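Local structure of methanogen homoaconitase small subunit (Methanocaldococcus jannaschii, 2PKP) at residues K4-F10 with G52-V56; V71-K75 with N94-L100; A81-F87 with P102-D108. The protein forms the small subunit of a heterotetrameric hydro-lyase that interconverts (R)-homocitrate, cis-homoaconitate and homoisocitrate on the route to 2-oxosuberate. All blocks are in the same frame, centred on the assembly; numbering follows the deposited sequence.

Contact 1: residues K4-F10 with G52-V56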
ATOM      1  N   LYS A   4       1.633  -6.433   6.426  1.00 14.51           N
ATOM      2  CA  LYS A   4       2.682  -7.374   6.800  1.00 14.45           C
ATOM      3  C   LYS A   4       4.017  -7.014   6.168  1.00 15.07           C
ATOM      4  O   LYS A   4       4.116  -6.831   4.951  1.00 13.78           O
ATOM      5  CB  LYS A   4       2.282  -8.798   6.399  1.00 14.44           C
ATOM      6  CG  LYS A   4       3.313  -9.867   6.722  1.00 17.30           C
ATOM      7  CD  LYS A   4       2.682 -11.251   6.640  1.00 19.26           C
ATOM      8  CE  LYS A   4       3.680 -12.353   6.947  1.00 19.06           C
ATOM      9  NZ  LYS A   4       2.984 -13.670   7.050  1.00 21.65           N
ATOM     10  N   GLY A   5       5.046  -6.912   7.007  1.00 12.24           N
ATOM     11  CA  GLY A   5       6.369  -6.579   6.511  1.00 11.56           C
ATOM     12  C   GLY A   5       7.439  -6.718   7.574  1.00 14.67           C
ATOM     13  O   GLY A   5       7.171  -7.192   8.679  1.00 13.76           O
ATOM     14  N   ARG A   6       8.656  -6.300   7.243  1.00 14.60           N
ATOM     15  CA  ARG A   6       9.757  -6.387   8.181  1.00 15.30           C
ATOM     16  C   ARG A   6       9.753  -5.190   9.130  1.00 14.54           C
ATOM     17  O   ARG A   6       9.525  -4.052   8.716  1.00 11.84           O
ATOM     18  CB  ARG A   6      11.096  -6.466   7.434  1.00 19.46           C
ATOM     19  CG  ARG A   6      12.293  -6.722   8.350  1.00 26.61           C
ATOM     20  CD  ARG A   6      13.600  -6.840   7.567  1.00 32.77           C
ATOM     21  NE  ARG A   6      13.591  -7.976   6.646  1.00 40.89           N
ATOM     22  CZ  ARG A   6      13.459  -9.247   7.022  1.00 44.55           C
ATOM     23  NH1 ARG A   6      13.330  -9.556   8.307  1.00 45.30           N
ATOM     24  NH2 ARG A   6      13.447 -10.211   6.110  1.00 46.29           N
ATOM     25  N   ALA A   7      10.009  -5.463  10.402  1.00 11.60           N
ATOM     26  CA  ALA A   7      10.030  -4.430  11.423  1.00 14.17           C
ATOM     27  C   ALA A   7      11.411  -3.790  11.571  1.00 14.01           C
ATOM     28  O   ALA A   7      12.423  -4.481  11.595  1.00 12.83           O
ATOM     29  CB  ALA A   7       9.599  -5.028  12.755  1.00  8.83           C
ATOM     30  N   HIS A   8      11.447  -2.465  11.660  1.00 15.15           N
ATOM     31  CA  HIS A   8      12.708  -1.756  11.856  1.00 15.92           C
ATOM     32  C   HIS A   8      12.516  -1.105  13.213  1.00 15.20           C
ATOM     33  O   HIS A   8      11.745  -0.155  13.355  1.00 13.76           O
ATOM     34  CB  HIS A   8      12.931  -0.715  10.759  1.00 16.17           C
ATOM     35  CG  HIS A   8      13.109  -1.313   9.397  1.00 16.47           C
ATOM     36  ND1 HIS A   8      12.050  -1.580   8.553  1.00 19.60           N
ATOM     37  CD2 HIS A   8      14.219  -1.741   8.753  1.00 14.43           C
ATOM     38  CE1 HIS A   8      12.503  -2.144   7.449  1.00 17.06           C
ATOM     39  NE2 HIS A   8      13.814  -2.255   7.543  1.00 20.19           N
ATOM     40  N   LYS A   9      13.205  -1.647  14.211  1.00 14.10           N
ATOM     41  CA  LYS A   9      13.057  -1.183  15.578  1.00 15.44           C
ATOM     42  C   LYS A   9      13.977  -0.068  16.065  1.00 15.52           C
ATOM     43  O   LYS A   9      15.188  -0.097  15.857  1.00 16.34           O
ATOM     44  CB  LYS A   9      13.160  -2.369  16.539  1.00 14.40           C
ATOM     45  CG  LYS A   9      12.894  -1.953  17.967  1.00 16.34           C
ATOM     46  CD  LYS A   9      12.693  -3.113  18.907  1.00 25.56           C
ATOM     47  CE  LYS A   9      12.086  -2.604  20.219  1.00 24.22           C
ATOM     48  NZ  LYS A   9      11.799  -3.695  21.168  1.00 25.03           N
ATOM     49  N   PHE A  10      13.369   0.895  16.744  1.00 18.02           N
ATOM     50  CA  PHE A  10      14.064   2.044  17.307  1.00 15.69           C
ATOM     51  C   PHE A  10      13.648   2.177  18.776  1.00 17.31           C
ATOM     52  O   PHE A  10      12.688   1.532  19.214  1.00 16.90           O
ATOM     53  CB  PHE A  10      13.680   3.298  16.527  1.00 17.90           C
ATOM     54  CG  PHE A  10      14.061   3.241  15.077  1.00 20.89           C
ATOM     55  CD1 PHE A  10      15.289   3.738  14.644  1.00 21.58           C
ATOM     56  CD2 PHE A  10      13.203   2.673  14.141  1.00 19.68           C
ATOM     57  CE1 PHE A  10      15.656   3.672  13.298  1.00 21.44           C
ATOM     58  CE2 PHE A  10      13.558   2.600  12.791  1.00 20.00           C
ATOM     59  CZ  PHE A  10      14.785   3.100  12.368  1.00 19.91           C
ATOM     60  N   GLY A  52       6.214  -1.559   2.215  1.00 21.71           N
ATOM     61  CA  GLY A  52       5.474  -2.564   2.955  1.00 20.05           C
ATOM     62  C   GLY A  52       6.028  -2.817   4.344  1.00 18.31           C
ATOM     63  O   GLY A  52       5.386  -3.470   5.163  1.00 19.32           O
ATOM     64  N   ASP A  53       7.227  -2.311   4.611  1.00 19.06           N
ATOM     65  CA  ASP A  53       7.840  -2.491   5.920  1.00 16.85           C
ATOM     66  C   ASP A  53       7.157  -1.636   6.980  1.00 15.47           C
ATOM     67  O   ASP A  53       6.297  -0.806   6.676  1.00 14.76           O
ATOM     68  CB  ASP A  53       9.333  -2.163   5.869  1.00 17.37           C
ATOM     69  CG  ASP A  53      10.147  -3.275   5.246  1.00 19.66           C
ATOM     70  OD1 ASP A  53       9.580  -4.360   4.992  1.00 19.26           O
ATOM     71  OD2 ASP A  53      11.357  -3.069   5.026  1.00 20.57           O
ATOM     72  N   VAL A  54       7.557  -1.844   8.227  1.00 14.48           N
ATOM     73  CA  VAL A  54       6.963  -1.139   9.350  1.00 14.86           C
ATOM     74  C   VAL A  54       8.020  -0.621  10.318  1.00 13.94           C
ATOM     75  O   VAL A  54       8.986  -1.316  10.629  1.00 13.39           O
ATOM     76  CB  VAL A  54       5.998  -2.091  10.119  1.00 16.78           C
ATOM     77  CG1 VAL A  54       5.378  -1.386  11.308  1.00 16.59           C
ATOM     78  CG2 VAL A  54       4.918  -2.602   9.169  1.00 16.70           C
ATOM     79  N   ILE A  55       7.835   0.607  10.786  1.00 16.54           N
ATOM     80  CA  ILE A  55       8.753   1.187  11.753  1.00 16.29           C
ATOM     81  C   ILE A  55       8.164   0.852  13.110  1.00 14.19           C
ATOM     82  O   ILE A  55       6.964   1.008  13.329  1.00 14.98           O
ATOM     83  CB  ILE A  55       8.846   2.722  11.629  1.00 16.48           C
ATOM     84  CG1 ILE A  55       9.604   3.106  10.354  1.00 18.90           C
ATOM     85  CG2 ILE A  55       9.541   3.290  12.866  1.00 15.30           C
ATOM     86  CD1 ILE A  55       9.624   4.593  10.085  1.00 16.76           C
ATOM     87  N   VAL A  56       9.010   0.375  14.009  1.00 14.71           N
ATOM     88  CA  VAL A  56       8.583   0.014  15.351  1.00 14.24           C
ATOM     89  C   VAL A  56       9.435   0.822  16.330  1.00 15.42           C
ATOM     90  O   VAL A  56      10.662   0.851  16.214  1.00 15.67           O
ATOM     91  CB  VAL A  56       8.767  -1.506  15.570  1.00 14.78           C
ATOM     92  CG1 VAL A  56       8.376  -1.894  16.994  1.00 12.35           C
ATOM     93  CG2 VAL A  56       7.918  -2.270  14.550  1.00 11.72           C
TER
HETATM   94  O   HOH W   1       2.906  -4.000   4.298  1.00 24.37           O
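The backbones of Arg-6 to Phe-10 and Val-54 to Val-56 run side by side in parallel, Phe-10 lying just beyond the end of its strand, and their polar groups pair off in turn. Val-54 N gives a nearly straight bond to Arg-6 O (3.0 Å, 171° at the hydrogen). His-8 N donates to Val-54 O, Val-56 N to His-8 O, and Phe-10 N closes the row on Val-56 O (2.8 Å). At the N-terminal end a side-chain carboxylate replaces the backbone acceptor: Asp-53 OD1, not Gly-52 O, takes the N-H of Arg-6, lying 3.1 Å from Arg-6 N and being met from above the carboxylate plane. A chi1 of -77° sets CG of Asp-53 beside the residue's own backbone N and brings OD1 within reach of Arg-6 N, while OD2 is taken up by Lys-50 N. Gly-52 O instead receives a CA-H of Gly-5 and has a water 2.7 Å away that also reaches Lys-4 O. Lys-4 NZ is paired with Glu-117 of its own chain and Glu-117 of the second subunit. Ala-7 CB meets Val-56 CG2 at 3.7 Å on one sheet face, and Phe-10 CD2 comes within 3.9 Å of Ile-55 CG2 near the other. Such parallel pairing, with strand 2-9 also bonded to strand 115-119, forms the middle of the mixed sheet in the swivel domain of the aconitase family.

Contact 2: residues V71-K75 with N94-L100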
ATOM      1  N   VAL A  71       6.182  12.810   8.699  1.00 21.06           N
ATOM      2  CA  VAL A  71       5.233  11.767   8.329  1.00 20.18           C
ATOM      3  C   VAL A  71       5.280  11.497   6.839  1.00 20.93           C
ATOM      4  O   VAL A  71       5.012  10.385   6.399  1.00 19.33           O
ATOM      5  CB  VAL A  71       3.776  12.130   8.742  1.00 19.70           C
ATOM      6  CG1 VAL A  71       3.710  12.347  10.244  1.00 21.43           C
ATOM      7  CG2 VAL A  71       3.295  13.353   7.998  1.00 18.18           C
ATOM      8  N   ILE A  72       5.617  12.521   6.059  1.00 22.81           N
ATOM      9  CA  ILE A  72       5.712  12.368   4.613  1.00 22.59           C
ATOM     10  C   ILE A  72       6.958  11.546   4.263  1.00 20.56           C
ATOM     11  O   ILE A  72       6.953  10.780   3.304  1.00 20.87           O
ATOM     12  CB  ILE A  72       5.769  13.750   3.908  1.00 25.12           C
ATOM     13  CG1 ILE A  72       4.404  14.439   4.034  1.00 26.22           C
ATOM     14  CG2 ILE A  72       6.160  13.590   2.440  1.00 22.63           C
ATOM     15  CD1 ILE A  72       4.341  15.814   3.388  1.00 30.72           C
ATOM     16  N   ALA A  73       8.012  11.705   5.060  1.00 19.04           N
ATOM     17  CA  ALA A  73       9.260  10.976   4.852  1.00 19.59           C
ATOM     18  C   ALA A  73       9.019   9.491   5.075  1.00 17.86           C
ATOM     19  O   ALA A  73       9.532   8.650   4.343  1.00 19.48           O
ATOM     20  CB  ALA A  73      10.328  11.479   5.815  1.00 19.37           C
ATOM     21  N   ILE A  74       8.233   9.175   6.099  1.00 18.15           N
ATOM     22  CA  ILE A  74       7.906   7.792   6.414  1.00 16.23           C
ATOM     23  C   ILE A  74       6.976   7.217   5.340  1.00 18.92           C
ATOM     24  O   ILE A  74       7.267   6.182   4.735  1.00 18.89           O
ATOM     25  CB  ILE A  74       7.216   7.697   7.798  1.00 16.90           C
ATOM     26  CG1 ILE A  74       8.182   8.178   8.888  1.00 16.07           C
ATOM     27  CG2 ILE A  74       6.771   6.259   8.067  1.00 14.54           C
ATOM     28  CD1 ILE A  74       7.550   8.324  10.267  1.00 14.82           C
ATOM     29  N   LYS A  75       5.866   7.909   5.095  1.00 19.55           N
ATOM     30  CA  LYS A  75       4.886   7.469   4.109  1.00 22.66           C
ATOM     31  C   LYS A  75       5.494   7.233   2.727  1.00 24.84           C
ATOM     32  O   LYS A  75       5.147   6.260   2.048  1.00 24.81           O
ATOM     33  CB  LYS A  75       3.749   8.490   4.009  1.00 23.70           C
ATOM     34  CG  LYS A  75       2.666   8.151   2.988  1.00 28.49           C
ATOM     35  CD  LYS A  75       1.639   9.287   2.909  1.00 32.81           C
ATOM     36  CE  LYS A  75       0.493   8.993   1.938  1.00 34.38           C
ATOM     37  NZ  LYS A  75       0.939   8.906   0.519  1.00 36.57           N
ATOM     38  N   ASN A  94      -0.631  14.532  12.422  1.00 22.79           N
ATOM     39  CA  ASN A  94      -0.084  14.637  11.072  1.00 21.30           C
ATOM     40  C   ASN A  94      -0.124  13.295  10.361  1.00 19.00           C
ATOM     41  O   ASN A  94      -0.445  13.221   9.173  1.00 21.23           O
ATOM     42  CB  ASN A  94       1.358  15.156  11.106  1.00 23.91           C
ATOM     43  CG  ASN A  94       1.445  16.612  11.532  1.00 28.28           C
ATOM     44  OD1 ASN A  94       0.469  17.359  11.428  1.00 29.79           O
ATOM     45  ND2 ASN A  94       2.618  17.027  12.000  1.00 26.16           N
ATOM     46  N   ALA A  95       0.199  12.232  11.090  1.00 17.68           N
ATOM     47  CA  ALA A  95       0.195  10.896  10.511  1.00 18.69           C
ATOM     48  C   ALA A  95      -1.200  10.570   9.978  1.00 17.87           C
ATOM     49  O   ALA A  95      -1.353  10.141   8.835  1.00 16.92           O
ATOM     50  CB  ALA A  95       0.612   9.868  11.554  1.00 14.83           C
ATOM     51  N   ILE A  96      -2.209  10.771  10.818  1.00 20.09           N
ATOM     52  CA  ILE A  96      -3.594  10.515  10.430  1.00 21.66           C
ATOM     53  C   ILE A  96      -3.938  11.283   9.154  1.00 22.40           C
ATOM     54  O   ILE A  96      -4.499  10.729   8.206  1.00 21.37           O
ATOM     55  CB  ILE A  96      -4.586  10.971  11.530  1.00 21.44           C
ATOM     56  CG1 ILE A  96      -4.358  10.181  12.822  1.00 21.50           C
ATOM     57  CG2 ILE A  96      -6.022  10.806  11.036  1.00 20.86           C
ATOM     58  CD1 ILE A  96      -4.637   8.699  12.701  1.00 19.71           C
ATOM     59  N   ASN A  97      -3.586  12.562   9.131  1.00 22.62           N
ATOM     60  CA  ASN A  97      -3.893  13.404   7.985  1.00 25.00           C
ATOM     61  C   ASN A  97      -3.220  13.071   6.655  1.00 24.87           C
ATOM     62  O   ASN A  97      -3.688  13.525   5.614  1.00 24.73           O
ATOM     63  CB  ASN A  97      -3.669  14.872   8.350  1.00 23.12           C
ATOM     64  CG  ASN A  97      -4.676  15.365   9.382  1.00 27.24           C
ATOM     65  OD1 ASN A  97      -5.820  14.904   9.415  1.00 29.22           O
ATOM     66  ND2 ASN A  97      -4.263  16.310  10.213  1.00 28.82           N
ATOM     67  N   VAL A  98      -2.137  12.291   6.673  1.00 24.04           N
ATOM     68  CA  VAL A  98      -1.482  11.900   5.422  1.00 22.60           C
ATOM     69  C   VAL A  98      -1.736  10.430   5.121  1.00 22.18           C
ATOM     70  O   VAL A  98      -1.230   9.894   4.138  1.00 21.81           O
ATOM     71  CB  VAL A  98       0.057  12.116   5.438  1.00 24.53           C
ATOM     72  CG1 VAL A  98       0.381  13.598   5.617  1.00 24.43           C
ATOM     73  CG2 VAL A  98       0.698  11.269   6.525  1.00 21.26           C
ATOM     74  N   GLY A  99      -2.517   9.772   5.972  1.00 22.43           N
ATOM     75  CA  GLY A  99      -2.815   8.365   5.749  1.00 23.90           C
ATOM     76  C   GLY A  99      -1.813   7.381   6.339  1.00 24.10           C
ATOM     77  O   GLY A  99      -1.803   6.206   5.973  1.00 25.81           O
ATOM     78  N   LEU A 100      -0.959   7.855   7.241  1.00 21.54           N
ATOM     79  CA  LEU A 100       0.032   6.987   7.885  1.00 21.70           C
ATOM     80  C   LEU A 100      -0.614   6.486   9.172  1.00 18.80           C
ATOM     81  O   LEU A 100      -1.019   7.283  10.014  1.00 20.43           O
ATOM     82  CB  LEU A 100       1.307   7.781   8.203  1.00 20.87           C
ATOM     83  CG  LEU A 100       2.455   7.048   8.899  1.00 21.97           C
ATOM     84  CD1 LEU A 100       2.908   5.864   8.050  1.00 18.77           C
ATOM     85  CD2 LEU A 100       3.610   8.023   9.139  1.00 17.95           C
TER
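Val-71 to Lys-75 and the helical turn from Asn-94 lie on two helices whose axes approach to 9.9 Å and cross at -49°, with Val-71 and Ala-95 closest in backbone. Val-71 is the wedge. Its CG1, beside the backbone N (chi1 -59°), packs on the backbone at Ala-95 N and on Asn-94 CB (3.8 Å), while CG2 turns to Val-98 and meets its CG2 at 3.6 Å. The two valines thus interlock by their branches, crossing at a slant. Both helices cover the same face of the parallel part of the mixed sheet, as the connections of consecutive beta-alpha-beta crossovers: helix 68-75 leads from strand 54-57 to strand 81-84, and helix 89-98 from there to strand 101-104. The second helix closes with a Schellman motif, in which Gly-99 takes a positive phi, Leu-100 N bonds to Ala-95 O (2.8 Å) and Gly-99 N to Ile-96 O. Val-98 N also donates to Ala-95 O, from the opposite face of its plane to Leu-100 N. Beyond Gly-99, Leu-100 points to the first helix, where its CD2 lies 3.8 Å from Ile-74 CG2 and 4.1 Å from Val-71 CB, nearly at right angles to Ile-74. Phe-61 and Phe-91 also pack on Ile-74. Farther out, the methylene chain of Lys-75 passes tightly over the Val-98 carbonyl, CE lying 2.9 Å from Val-98 O.

Contact 3: residues A81-F87 with P102-D108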
ATOM      1  N   ALA A  81       2.429   1.923   8.232  1.00 19.41           N
ATOM      2  CA  ALA A  81       2.162   2.028   9.657  1.00 19.16           C
ATOM      3  C   ALA A  81       3.405   2.121  10.525  1.00 16.74           C
ATOM      4  O   ALA A  81       4.489   1.676  10.155  1.00 15.90           O
ATOM      5  CB  ALA A  81       1.308   0.836  10.116  1.00 18.06           C
ATOM      6  N   VAL A  82       3.218   2.706  11.699  1.00 13.82           N
ATOM      7  CA  VAL A  82       4.283   2.846  12.672  1.00 12.10           C
ATOM      8  C   VAL A  82       3.714   2.285  13.956  1.00 11.98           C
ATOM      9  O   VAL A  82       2.616   2.661  14.369  1.00 11.83           O
ATOM     10  CB  VAL A  82       4.654   4.327  12.904  1.00 12.83           C
ATOM     11  CG1 VAL A  82       5.695   4.441  13.995  1.00 11.91           C
ATOM     12  CG2 VAL A  82       5.168   4.931  11.618  1.00 11.88           C
ATOM     13  N   ILE A  83       4.443   1.370  14.574  1.00  8.74           N
ATOM     14  CA  ILE A  83       3.997   0.785  15.827  1.00 12.61           C
ATOM     15  C   ILE A  83       4.868   1.360  16.938  1.00 12.41           C
ATOM     16  O   ILE A  83       6.093   1.288  16.863  1.00 15.68           O
ATOM     17  CB  ILE A  83       4.152  -0.752  15.817  1.00 10.10           C
ATOM     18  CG1 ILE A  83       3.440  -1.344  14.598  1.00 13.03           C
ATOM     19  CG2 ILE A  83       3.565  -1.344  17.096  1.00 10.97           C
ATOM     20  CD1 ILE A  83       3.688  -2.851  14.421  1.00 15.59           C
ATOM     21  N   ALA A  84       4.245   1.932  17.959  1.00 12.83           N
ATOM     22  CA  ALA A  84       5.005   2.500  19.071  1.00 15.45           C
ATOM     23  C   ALA A  84       4.249   2.342  20.387  1.00 17.04           C
ATOM     24  O   ALA A  84       3.054   2.029  20.390  1.00 15.31           O
ATOM     25  CB  ALA A  84       5.296   3.985  18.807  1.00 13.15           C
ATOM     26  N   LYS A  85       4.953   2.548  21.501  1.00 16.16           N
ATOM     27  CA  LYS A  85       4.331   2.457  22.819  1.00 17.15           C
ATOM     28  C   LYS A  85       3.455   3.689  23.007  1.00 16.93           C
ATOM     29  O   LYS A  85       2.408   3.626  23.643  1.00 18.44           O
ATOM     30  CB  LYS A  85       5.388   2.397  23.923  1.00 16.03           C
ATOM     31  CG  LYS A  85       6.200   1.115  23.947  1.00 18.28           C
ATOM     32  CD  LYS A  85       7.127   1.093  25.156  1.00 18.86           C
ATOM     33  CE  LYS A  85       7.973  -0.163  25.195  1.00 23.39           C
ATOM     34  NZ  LYS A  85       8.879  -0.169  26.377  1.00 23.53           N
ATOM     35  N   SER A  86       3.905   4.815  22.459  1.00 16.46           N
ATOM     36  CA  SER A  86       3.150   6.063  22.519  1.00 16.60           C
ATOM     37  C   SER A  86       3.640   7.007  21.423  1.00 17.95           C
ATOM     38  O   SER A  86       4.771   6.889  20.942  1.00 16.06           O
ATOM     39  CB  SER A  86       3.269   6.725  23.900  1.00 16.54           C
ATOM     40  OG  SER A  86       4.605   7.073  24.206  1.00 17.94           O
ATOM     41  N   PHE A  87       2.779   7.942  21.030  1.00 18.69           N
ATOM     42  CA  PHE A  87       3.092   8.894  19.971  1.00 21.03           C
ATOM     43  C   PHE A  87       2.960  10.340  20.417  1.00 22.73           C
ATOM     44  O   PHE A  87       2.030  10.687  21.149  1.00 23.19           O
ATOM     45  CB  PHE A  87       2.137   8.710  18.790  1.00 16.63           C
ATOM     46  CG  PHE A  87       2.336   7.437  18.023  1.00 17.58           C
ATOM     47  CD1 PHE A  87       3.277   7.369  16.999  1.00 15.83           C
ATOM     48  CD2 PHE A  87       1.557   6.315  18.297  1.00 15.73           C
ATOM     49  CE1 PHE A  87       3.437   6.206  16.253  1.00 14.81           C
ATOM     50  CE2 PHE A  87       1.708   5.143  17.555  1.00 18.67           C
ATOM     51  CZ  PHE A  87       2.649   5.088  16.530  1.00 14.62           C
ATOM     52  N   PRO A 102      -0.881   5.152  12.830  1.00 17.12           N
ATOM     53  CA  PRO A 102      -0.148   5.065  14.090  1.00 15.75           C
ATOM     54  C   PRO A 102      -0.806   3.962  14.918  1.00 17.02           C
ATOM     55  O   PRO A 102      -2.004   4.024  15.212  1.00 16.58           O
ATOM     56  CB  PRO A 102      -0.355   6.441  14.723  1.00 15.26           C
ATOM     57  CG  PRO A 102      -1.142   7.251  13.678  1.00 18.37           C
ATOM     58  CD  PRO A 102      -1.887   6.218  12.899  1.00 17.11           C
ATOM     59  N   ILE A 103      -0.026   2.954  15.281  1.00 15.95           N
ATOM     60  CA  ILE A 103      -0.533   1.840  16.068  1.00 15.14           C
ATOM     61  C   ILE A 103       0.168   1.793  17.427  1.00 15.64           C
ATOM     62  O   ILE A 103       1.392   1.889  17.497  1.00 13.79           O
ATOM     63  CB  ILE A 103      -0.309   0.523  15.306  1.00 17.38           C
ATOM     64  CG1 ILE A 103      -1.179   0.525  14.045  1.00 18.21           C
ATOM     65  CG2 ILE A 103      -0.616  -0.671  16.199  1.00 14.59           C
ATOM     66  CD1 ILE A 103      -0.825  -0.540  13.065  1.00 25.06           C
ATOM     67  N   ILE A 104      -0.611   1.666  18.497  1.00 13.51           N
ATOM     68  CA  ILE A 104      -0.058   1.598  19.853  1.00 14.88           C
ATOM     69  C   ILE A 104       0.028   0.150  20.329  1.00 13.28           C
ATOM     70  O   ILE A 104      -0.929  -0.606  20.195  1.00 14.65           O
ATOM     71  CB  ILE A 104      -0.929   2.402  20.846  1.00 16.91           C
ATOM     72  CG1 ILE A 104      -0.870   3.888  20.484  1.00 16.01           C
ATOM     73  CG2 ILE A 104      -0.446   2.180  22.294  1.00 14.72           C
ATOM     74  CD1 ILE A 104      -1.746   4.769  21.363  1.00 21.36           C
ATOM     75  N   ALA A 105       1.182  -0.232  20.871  1.00 13.79           N
ATOM     76  CA  ALA A 105       1.396  -1.590  21.373  1.00 14.74           C
ATOM     77  C   ALA A 105       2.653  -1.652  22.231  1.00 16.43           C
ATOM     78  O   ALA A 105       3.464  -0.718  22.229  1.00 14.11           O
ATOM     79  CB  ALA A 105       1.531  -2.570  20.203  1.00 14.70           C
ATOM     80  N   ASN A 106       2.821  -2.750  22.967  1.00 13.24           N
ATOM     81  CA  ASN A 106       4.018  -2.905  23.781  1.00 16.25           C
ATOM     82  C   ASN A 106       5.113  -3.388  22.838  1.00 13.75           C
ATOM     83  O   ASN A 106       5.279  -4.591  22.623  1.00 12.10           O
ATOM     84  CB  ASN A 106       3.811  -3.923  24.905  1.00 15.40           C
ATOM     85  CG  ASN A 106       5.061  -4.104  25.752  1.00 18.54           C
ATOM     86  OD1 ASN A 106       6.059  -3.393  25.573  1.00 15.51           O
ATOM     87  ND2 ASN A 106       5.017  -5.053  26.677  1.00 13.96           N
ATOM     88  N   THR A 107       5.866  -2.445  22.281  1.00 11.80           N
ATOM     89  CA  THR A 107       6.908  -2.792  21.332  1.00 13.02           C
ATOM     90  C   THR A 107       8.114  -3.514  21.911  1.00 13.19           C
ATOM     91  O   THR A 107       9.032  -3.853  21.172  1.00 15.12           O
ATOM     92  CB  THR A 107       7.382  -1.564  20.548  1.00 12.71           C
ATOM     93  OG1 THR A 107       7.875  -0.576  21.455  1.00 16.32           O
ATOM     94  CG2 THR A 107       6.235  -0.984  19.743  1.00 12.33           C
ATOM     95  N   ASP A 108       8.138  -3.738  23.222  1.00 13.93           N
ATOM     96  CA  ASP A 108       9.256  -4.489  23.794  1.00 18.29           C
ATOM     97  C   ASP A 108       9.115  -5.931  23.272  1.00 17.17           C
ATOM     98  O   ASP A 108      10.074  -6.699  23.264  1.00 16.68           O
ATOM     99  CB  ASP A 108       9.207  -4.509  25.333  1.00 18.71           C
ATOM    100  CG  ASP A 108       9.490  -3.147  25.959  1.00 22.58           C
ATOM    101  OD1 ASP A 108      10.108  -2.284  25.299  1.00 22.41           O
ATOM    102  OD2 ASP A 108       9.102  -2.949  27.132  1.00 22.93           O
TER
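In Phe-87, chi1 of -70° sets CG beside the backbone N, which lays the ring across Pro-102, while Lys-85, fully extended beyond CG, runs along the loop to Asp-108. The ring lies between Pro-102 and Ala-84: Pro-102 CB stands 3.8 Å from the centroid over one face, a CH-pi contact, and Ala-84 CB covers the opposite face. Its edge points at the backbone, CE2 coming within 3.3 Å of Ile-103 O. That carbonyl is held by Ala-84 N at 2.9 Å, between the bonds of Ile-103 N to Val-82 O and Ala-105 N to Ala-84 O. On the other sheet face, Ile-83 CG2 lies 3.8 Å from Thr-107 CG2. The hydroxyl of Thr-107 is bound to Ala-57 O, and the Lys-85 methylenes slant past it. Beyond, Lys-85 NZ meets Asp-108 OD1 at 2.7 Å in a salt bridge, on the syn side but 33° out of the carboxylate plane. An Asx turn, Asn-106 OD1 accepting from Asp-108 N, shapes the loop that presents this carboxylate. Backbone and apolar contacts thus hold the strands of this beta-alpha-beta unit, and the ion pair, between partly exposed Lys-85 and exposed Asp-108, joins the two segments that follow them.

Overall arrangement
Contact 2 is the buried one, built from aliphatic branches between helices; contacts 1 and 3 are partly buried strand pairings held mainly by backbone bonds. Contact 3 adds an ion pair at its edge, while contact 1 buries the carboxylate of Asp-53 against backbone N-H groups. Contacts 1 and 3 belong to one sheet and meet where strand 54-57 borders strand 81-84, Ile-55 O bonding Ile-83 N. Contact 2 rests on that sheet: Ile-74 CG2 packs against Ile-55 CD1 and Val-82 CG2, and Ala-95 and Ile-96 against Pro-102. Contacts 2 and 3 also interleave along the chain, sharing the unit from strand 81-84 to strand 101-104, whereas contact 1 closes earlier and, through Lys-4, touches the second subunit.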